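Local coordinates for protein putative mannose-6-phosphate isomerase YvyI (Bacillus subtilis, PDB 1QWR) that probably interconverts D-mannose 6-phosphate and D-fructose 6-phosphate as a zinc-dependent type 1 mannose-6-phosphate isomerase of the cupin clan, at residues 33-36 and 37-40; 104-107 and 108-112; 234-238 and 239-243. All blocks are in the same frame, centred on the assembly; numbering follows the deposited sequence.

Overall arrangement
From the N terminus, contact 1 (33-40) comes first, joining the loop after helix 24-29 to strand 38-44. Contact 2 (104-112) follows in the same catalytic domain and ties successive turns of helix 104-110, just after the zinc ligand His101 in sequence. Contact 3 (234-243) closes the hairpin that pairs strand 233-237 with strand 240-247, and the second of these pairs in turn with strand 252-259. The three are in series: none nests within or crosses another, and no two touch. Contacts 1 and 2 have centres about 29 Å apart, whereas contacts 2 and 3, about 40 Å apart between centres, lie on opposite sides of the chain's centre.

Contact 1 (33-36 and 37-40); sequences IPSE and STGE. With ACT (acetate ion), chain F.
The entry into strand 38-44 of the catalytic domain is an ST turn, in which Ser35 OG accepts a hydrogen bond from Ser37 N, and Thr38 OG1 reaches back to Ser35 O. Thr38 OG1 donates to Ser35 O at 2.9 Å, approaching from above the carbonyl plane, 42° out of it, and not along a lone pair. The torsion that allows this sets OG1 beside the backbone N of Thr38 and anti to its carbonyl carbon (chi1 -63°), which turns the hydroxyl back on the preceding loop. In the other hydrogen bond the roles of main chain and side chain are exchanged: Ser37 N donates to Ser35 OG at 2.9 Å, with an N-H...O angle of 154°. The serine thus grips the turn through its hydroxyl as well as its carbonyl. Carbon atoms of Ile33 and Pro34 also close on the threonine hydroxyl. Ile33 CB lies 3.5 Å from Thr38 OG1, and Pro34 CD, whose ring meets the threonine at about a right angle, lies 3.4 Å from the same Thr38 OG1. A valine here in place of Thr38 would probably leave Ser35 O without its side-chain donor and the turn more weakly tied to the strand. Ile33 N is hydrogen-bonded at 3.3 Å to OXT of an acetate, probably from the crystallisation liquor, which Arg26 also binds; Arg26 forms a salt bridge with Glu36 as well. Ile33, Pro34 and Thr38 touch Phe15 of strand 9-17, while Ile33 and Thr38 also touch Leu25 of helix 24-29.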
# COMPACT_ATOMS: atom_id res chain seq x y z
N ILE A 33 2.50 6.66 -17.71
CA ILE A 33 1.41 5.75 -17.41
C ILE A 33 0.72 5.20 -18.66
O ILE A 33 0.74 5.84 -19.71
CB ILE A 33 0.40 6.44 -16.48
CG1 ILE A 33 -0.15 7.71 -17.14
CG2 ILE A 33 1.09 6.81 -15.15
CD1 ILE A 33 -1.04 8.56 -16.18
N PRO A 34 0.07 4.03 -18.54
CA PRO A 34 -0.65 3.32 -19.62
C PRO A 34 -1.87 4.01 -20.19
O PRO A 34 -2.17 3.84 -21.37
CB PRO A 34 -1.03 1.99 -18.97
CG PRO A 34 -0.15 1.92 -17.72
CD PRO A 34 -0.12 3.32 -17.27
N SER A 35 -2.59 4.74 -19.35
CA SER A 35 -3.78 5.44 -19.81
C SER A 35 -4.01 6.71 -19.01
O SER A 35 -3.28 7.00 -18.05
CB SER A 35 -5.02 4.53 -19.73
OG SER A 35 -5.68 4.61 -18.48
N GLU A 36 -5.01 7.49 -19.42
CA GLU A 36 -5.32 8.72 -18.70
C GLU A 36 -6.23 8.40 -17.51
O GLU A 36 -6.71 9.30 -16.82
CB GLU A 36 -5.97 9.74 -19.64
CG GLU A 36 -5.13 10.00 -20.88
CD GLU A 36 -3.73 10.52 -20.55
OE1 GLU A 36 -3.62 11.70 -20.16
OE2 GLU A 36 -2.75 9.75 -20.67
N SER A 37 -6.47 7.11 -17.28
CA SER A 37 -7.26 6.64 -16.14
C SER A 37 -6.43 5.59 -15.43
O SER A 37 -6.81 4.43 -15.38
CB SER A 37 -8.59 6.00 -16.58
OG SER A 37 -9.54 6.99 -16.93
N THR A 38 -5.28 5.99 -14.89
CA THR A 38 -4.40 5.05 -14.20
C THR A 38 -4.63 5.23 -12.69
O THR A 38 -4.34 6.28 -12.14
CB THR A 38 -2.92 5.31 -14.58
OG1 THR A 38 -2.75 5.08 -15.99
CG2 THR A 38 -1.97 4.38 -13.79
N GLY A 39 -5.16 4.20 -12.04
CA GLY A 39 -5.43 4.31 -10.62
C GLY A 39 -4.35 3.77 -9.71
O GLY A 39 -4.19 4.27 -8.59
N GLU A 40 -3.59 2.77 -10.16
CA GLU A 40 -2.59 2.20 -9.26
C GLU A 40 -1.19 2.04 -9.82
O GLU A 40 -1.00 1.72 -10.99
CB GLU A 40 -3.06 0.81 -8.76
CG GLU A 40 -4.54 0.74 -8.31
CD GLU A 40 -4.90 -0.57 -7.59
OE1 GLU A 40 -4.18 -1.59 -7.74
OE2 GLU A 40 -5.94 -0.59 -6.88
C ACT F . 3.31 9.61 -20.79
O ACT F . 4.48 9.22 -21.10
OXT ACT F . 2.52 8.97 -20.04
CH3 ACT F . 2.95 11.04 -21.16

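Contact 2 (104-107 and 108-112); sequences DYYA and GENEE
Asp104 O receives the Gly108 amide, Gly108 N, at 2.9 Å, an i to i+4 hydrogen bond of helix 104-110. The Asp104 carboxylate is engaged elsewhere, through OD1 to the backbone N of Gly116. Tyr105 repeats the backbone pattern with Glu109, and here the side chains join in. Glu109 CG sits over one face of the tyrosine ring, offset toward its rim, in a CH-pi contact 3.8 Å from the Tyr105 centroid. The ring reaches this place because its CG is anti to the backbone N (chi1 174°), and the bent glutamate chain leaves its carboxylate nearly parallel to the ring. A water donates to both Tyr105 O and Glu109 OE2, bridging the same pair. Tyr106 makes the more elaborate contact. Its carbonyl takes two donors from one residue: the backbone amide, Asn110 N to Tyr106 O at 2.8 Å, and the side-chain amide, Asn110 ND2 to Tyr106 O at 2.9 Å. The second bond is nearly straight (166°) and lies in the carbonyl plane on a lone pair. It also fixes the rotation of the amide, which stacks on the tyrosine ring at 20° with ND2 3.1 Å above the centre. Ala107 O closes the series with a 2.6 Å bond from Glu111 N, where the chain leaves helical geometry. The helix follows the zinc ligand His101, whose side chain is about 8 Å from that of Ala107. Lys216 and Asn219 of helix 214-220 touch the Tyr106 side chain, and Lys216 forms a salt bridge with Glu111, whose OE2 is also hydrogen-bonded to Tyr195 OH of strand 195-198.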
# COMPACT_ATOMS: atom_id res chain seq x y z
N ASP A 104 -6.25 -14.32 5.86
CA ASP A 104 -5.47 -15.41 5.26
C ASP A 104 -6.24 -16.73 5.15
O ASP A 104 -6.11 -17.47 4.15
CB ASP A 104 -4.19 -15.68 6.07
CG ASP A 104 -3.17 -14.56 5.97
OD1 ASP A 104 -3.29 -13.70 5.06
OD2 ASP A 104 -2.22 -14.56 6.80
N TYR A 105 -7.02 -17.05 6.17
CA TYR A 105 -7.78 -18.30 6.13
C TYR A 105 -8.82 -18.31 5.02
O TYR A 105 -8.86 -19.24 4.19
CB TYR A 105 -8.49 -18.54 7.46
CG TYR A 105 -9.41 -19.74 7.40
CD1 TYR A 105 -8.89 -21.04 7.37
CD2 TYR A 105 -10.79 -19.57 7.34
CE1 TYR A 105 -9.73 -22.15 7.26
CE2 TYR A 105 -11.65 -20.67 7.24
CZ TYR A 105 -11.11 -21.95 7.20
OH TYR A 105 -11.95 -23.03 7.08
N TYR A 106 -9.67 -17.30 4.99
CA TYR A 106 -10.71 -17.26 3.98
C TYR A 106 -10.16 -17.14 2.58
O TYR A 106 -10.68 -17.77 1.65
CB TYR A 106 -11.68 -16.11 4.23
CG TYR A 106 -12.98 -16.27 3.46
CD1 TYR A 106 -14.05 -16.98 4.02
CD2 TYR A 106 -13.13 -15.74 2.18
CE1 TYR A 106 -15.25 -17.16 3.32
CE2 TYR A 106 -14.34 -15.90 1.46
CZ TYR A 106 -15.39 -16.62 2.04
OH TYR A 106 -16.58 -16.81 1.35
N ALA A 107 -9.12 -16.33 2.42
CA ALA A 107 -8.49 -16.14 1.11
C ALA A 107 -7.88 -17.44 0.62
O ALA A 107 -8.04 -17.82 -0.54
CB ALA A 107 -7.40 -15.06 1.19
N GLY A 108 -7.17 -18.12 1.52
CA GLY A 108 -6.54 -19.37 1.16
C GLY A 108 -7.57 -20.42 0.80
O GLY A 108 -7.41 -21.14 -0.17
N GLU A 109 -8.65 -20.49 1.57
CA GLU A 109 -9.72 -21.46 1.32
C GLU A 109 -10.55 -21.18 0.08
O GLU A 109 -10.92 -22.12 -0.65
CB GLU A 109 -10.67 -21.52 2.53
CG GLU A 109 -10.05 -22.18 3.76
CD GLU A 109 -9.61 -23.60 3.45
OE1 GLU A 109 -10.48 -24.43 3.15
OE2 GLU A 109 -8.39 -23.88 3.51
N ASN A 110 -10.84 -19.92 -0.18
CA ASN A 110 -11.69 -19.56 -1.31
C ASN A 110 -11.02 -18.94 -2.52
O ASN A 110 -11.65 -18.81 -3.57
CB ASN A 110 -12.79 -18.62 -0.82
CG ASN A 110 -13.66 -19.27 0.24
OD1 ASN A 110 -14.68 -19.88 -0.07
ND2 ASN A 110 -13.24 -19.15 1.50
N GLU A 111 -9.75 -18.54 -2.38
CA GLU A 111 -9.04 -17.92 -3.50
C GLU A 111 -7.76 -18.67 -3.83
O GLU A 111 -6.73 -18.08 -4.15
CB GLU A 111 -8.71 -16.44 -3.20
CG GLU A 111 -9.91 -15.53 -2.86
CD GLU A 111 -11.07 -15.66 -3.84
OE1 GLU A 111 -10.83 -15.71 -5.07
OE2 GLU A 111 -12.23 -15.71 -3.39
N GLU A 112 -7.82 -20.00 -3.71
CA GLU A 112 -6.70 -20.86 -4.05
C GLU A 112 -5.31 -20.50 -3.51
O GLU A 112 -4.33 -20.37 -4.27
CB GLU A 112 -6.67 -21.00 -5.57
CG GLU A 112 -7.92 -21.70 -6.10
CD GLU A 112 -7.97 -23.17 -5.67
OE1 GLU A 112 -7.23 -23.96 -6.28
OE2 GLU A 112 -8.72 -23.52 -4.73
O HOH W 1 -6.66 -21.23 3.99

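Contact 3 (234-238 and 239-243); sequences TESRK and GITIK. With SO4 (sulfate ion), chain D.
Glu235 and Ile242 form an antiparallel hydrogen-bonded pair in the hairpin of strands 233-237 and 240-247: Ile242 N donates almost straight to Glu235 O at 2.7 Å, and Glu235 N returns a bond to Ile242 O. Arg237 and Ile240 form the next such pair and frame the type II turn, where Gly239 takes a positive phi that favours glycine. The two strands differ in burial: 234-237 is exposed on both faces, whereas Ile240 is buried and Ile242 partly so. In the Arg237 conformer described, one of two, the side chain runs beside that of Ile240, with Arg237 CG 3.3 Å from Ile240 CG2. A chi1 of 67° puts CG between the backbone N and the carbonyl carbon, and the extended chain beyond carries the guanidinium over Ile240 CG2, 3.8 Å from its plane. Ile242 CD1 meets the group obliquely. At the guanidinium edge this conformer gives a sulfate, probably from the crystallisation liquor, a 2.7 Å hydrogen bond from Arg237 NH2 to O2; the NH1 bond to that oxygen is weak. Arg237 NH2 is also hydrogen-bonded to Glu263 O, and Ala265 N binds the sulfate too. On the face of Thr234, Ser236 and Thr241, Ser236 OG and Thr241 OG1 share a short hydrogen bond of 2.6 Å, and the methyls Thr234 CG2 and Thr241 CG2 press together at 3.4 Å. Beyond the hairpin, Ile240 and Ile242 pack on Trp256 of strand 252-259, while Arg237 and Ile240 reach Met264 of strand 261-264, and Lys238 forms a salt bridge with Glu263 of that strand.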
# COMPACT_ATOMS: atom_id res chain seq x y z
N THR A 234 6.54 9.37 17.66
CA THR A 234 7.44 10.13 16.81
C THR A 234 8.74 10.39 17.55
O THR A 234 8.72 10.68 18.75
CB THR A 234 6.86 11.49 16.43
OG1 THR A 234 5.66 11.30 15.67
CG2 THR A 234 7.88 12.30 15.62
N GLU A 235 9.87 10.25 16.87
CA GLU A 235 11.12 10.56 17.53
C GLU A 235 12.01 11.25 16.53
O GLU A 235 11.87 11.05 15.32
CB GLU A 235 11.77 9.30 18.10
CG GLU A 235 12.38 8.35 17.11
CD GLU A 235 13.07 7.21 17.83
OE1 GLU A 235 12.37 6.48 18.56
OE2 GLU A 235 14.29 7.04 17.67
N SER A 236 12.90 12.10 17.02
CA SER A 236 13.78 12.82 16.12
C SER A 236 15.23 12.74 16.51
O SER A 236 15.57 12.72 17.69
CB SER A 236 13.40 14.30 16.04
OG SER A 236 12.14 14.50 15.43
N ARG A 237 16.10 12.69 15.50
CA ARG A 237 17.53 12.70 15.74
C ARG A 237 18.09 13.67 14.71
O ARG A 237 17.34 14.35 14.02
CB ARG A 237 18.16 11.31 15.61
CG ARG A 237 18.17 10.69 14.23
CD ARG A 237 19.16 9.52 14.23
NE ARG A 237 19.11 8.71 13.02
CZ ARG A 237 18.13 7.84 12.75
NH1 ARG A 237 17.13 7.69 13.60
NH2 ARG A 237 18.17 7.13 11.63
N LYS A 238 19.41 13.73 14.60
CA LYS A 238 20.00 14.66 13.65
C LYS A 238 19.51 14.38 12.23
O LYS A 238 19.53 13.23 11.78
CB LYS A 238 21.52 14.57 13.66
CG LYS A 238 22.18 15.57 12.74
CD LYS A 238 23.69 15.40 12.68
CE LYS A 238 24.05 14.18 11.88
NZ LYS A 238 25.49 14.21 11.53
N GLY A 239 19.05 15.43 11.56
CA GLY A 239 18.58 15.32 10.19
C GLY A 239 17.30 14.55 9.91
O GLY A 239 16.87 14.51 8.76
N ILE A 240 16.65 13.99 10.92
CA ILE A 240 15.44 13.20 10.65
C ILE A 240 14.41 13.06 11.77
O ILE A 240 14.76 12.98 12.95
CB ILE A 240 15.84 11.76 10.17
CG1 ILE A 240 14.61 10.92 9.80
CG2 ILE A 240 16.67 11.06 11.27
CD1 ILE A 240 14.98 9.53 9.19
N THR A 241 13.13 13.08 11.38
CA THR A 241 12.05 12.84 12.33
C THR A 241 11.39 11.56 11.83
O THR A 241 11.07 11.46 10.65
CB THR A 241 11.04 13.98 12.33
OG1 THR A 241 11.61 15.11 13.00
CG2 THR A 241 9.77 13.57 13.04
N ILE A 242 11.21 10.57 12.70
CA ILE A 242 10.60 9.30 12.31
C ILE A 242 9.27 9.12 13.00
O ILE A 242 9.19 9.17 14.23
CB ILE A 242 11.49 8.10 12.69
CG1 ILE A 242 12.85 8.25 12.00
CG2 ILE A 242 10.81 6.77 12.29
CD1 ILE A 242 13.89 7.23 12.43
N LYS A 243 8.21 8.94 12.21
CA LYS A 243 6.90 8.67 12.81
C LYS A 243 6.65 7.20 12.60
O LYS A 243 6.86 6.69 11.47
CB LYS A 243 5.81 9.49 12.13
CG LYS A 243 4.43 9.34 12.79
CD LYS A 243 3.59 10.54 12.37
CE LYS A 243 2.21 10.59 13.02
NZ LYS A 243 1.54 11.89 12.62
S SO4 D . 17.02 4.15 10.92
O1 SO4 D . 16.28 2.90 11.20
O2 SO4 D . 16.18 5.30 11.33
O3 SO4 D . 18.30 4.16 11.66
O4 SO4 D . 17.30 4.21 9.48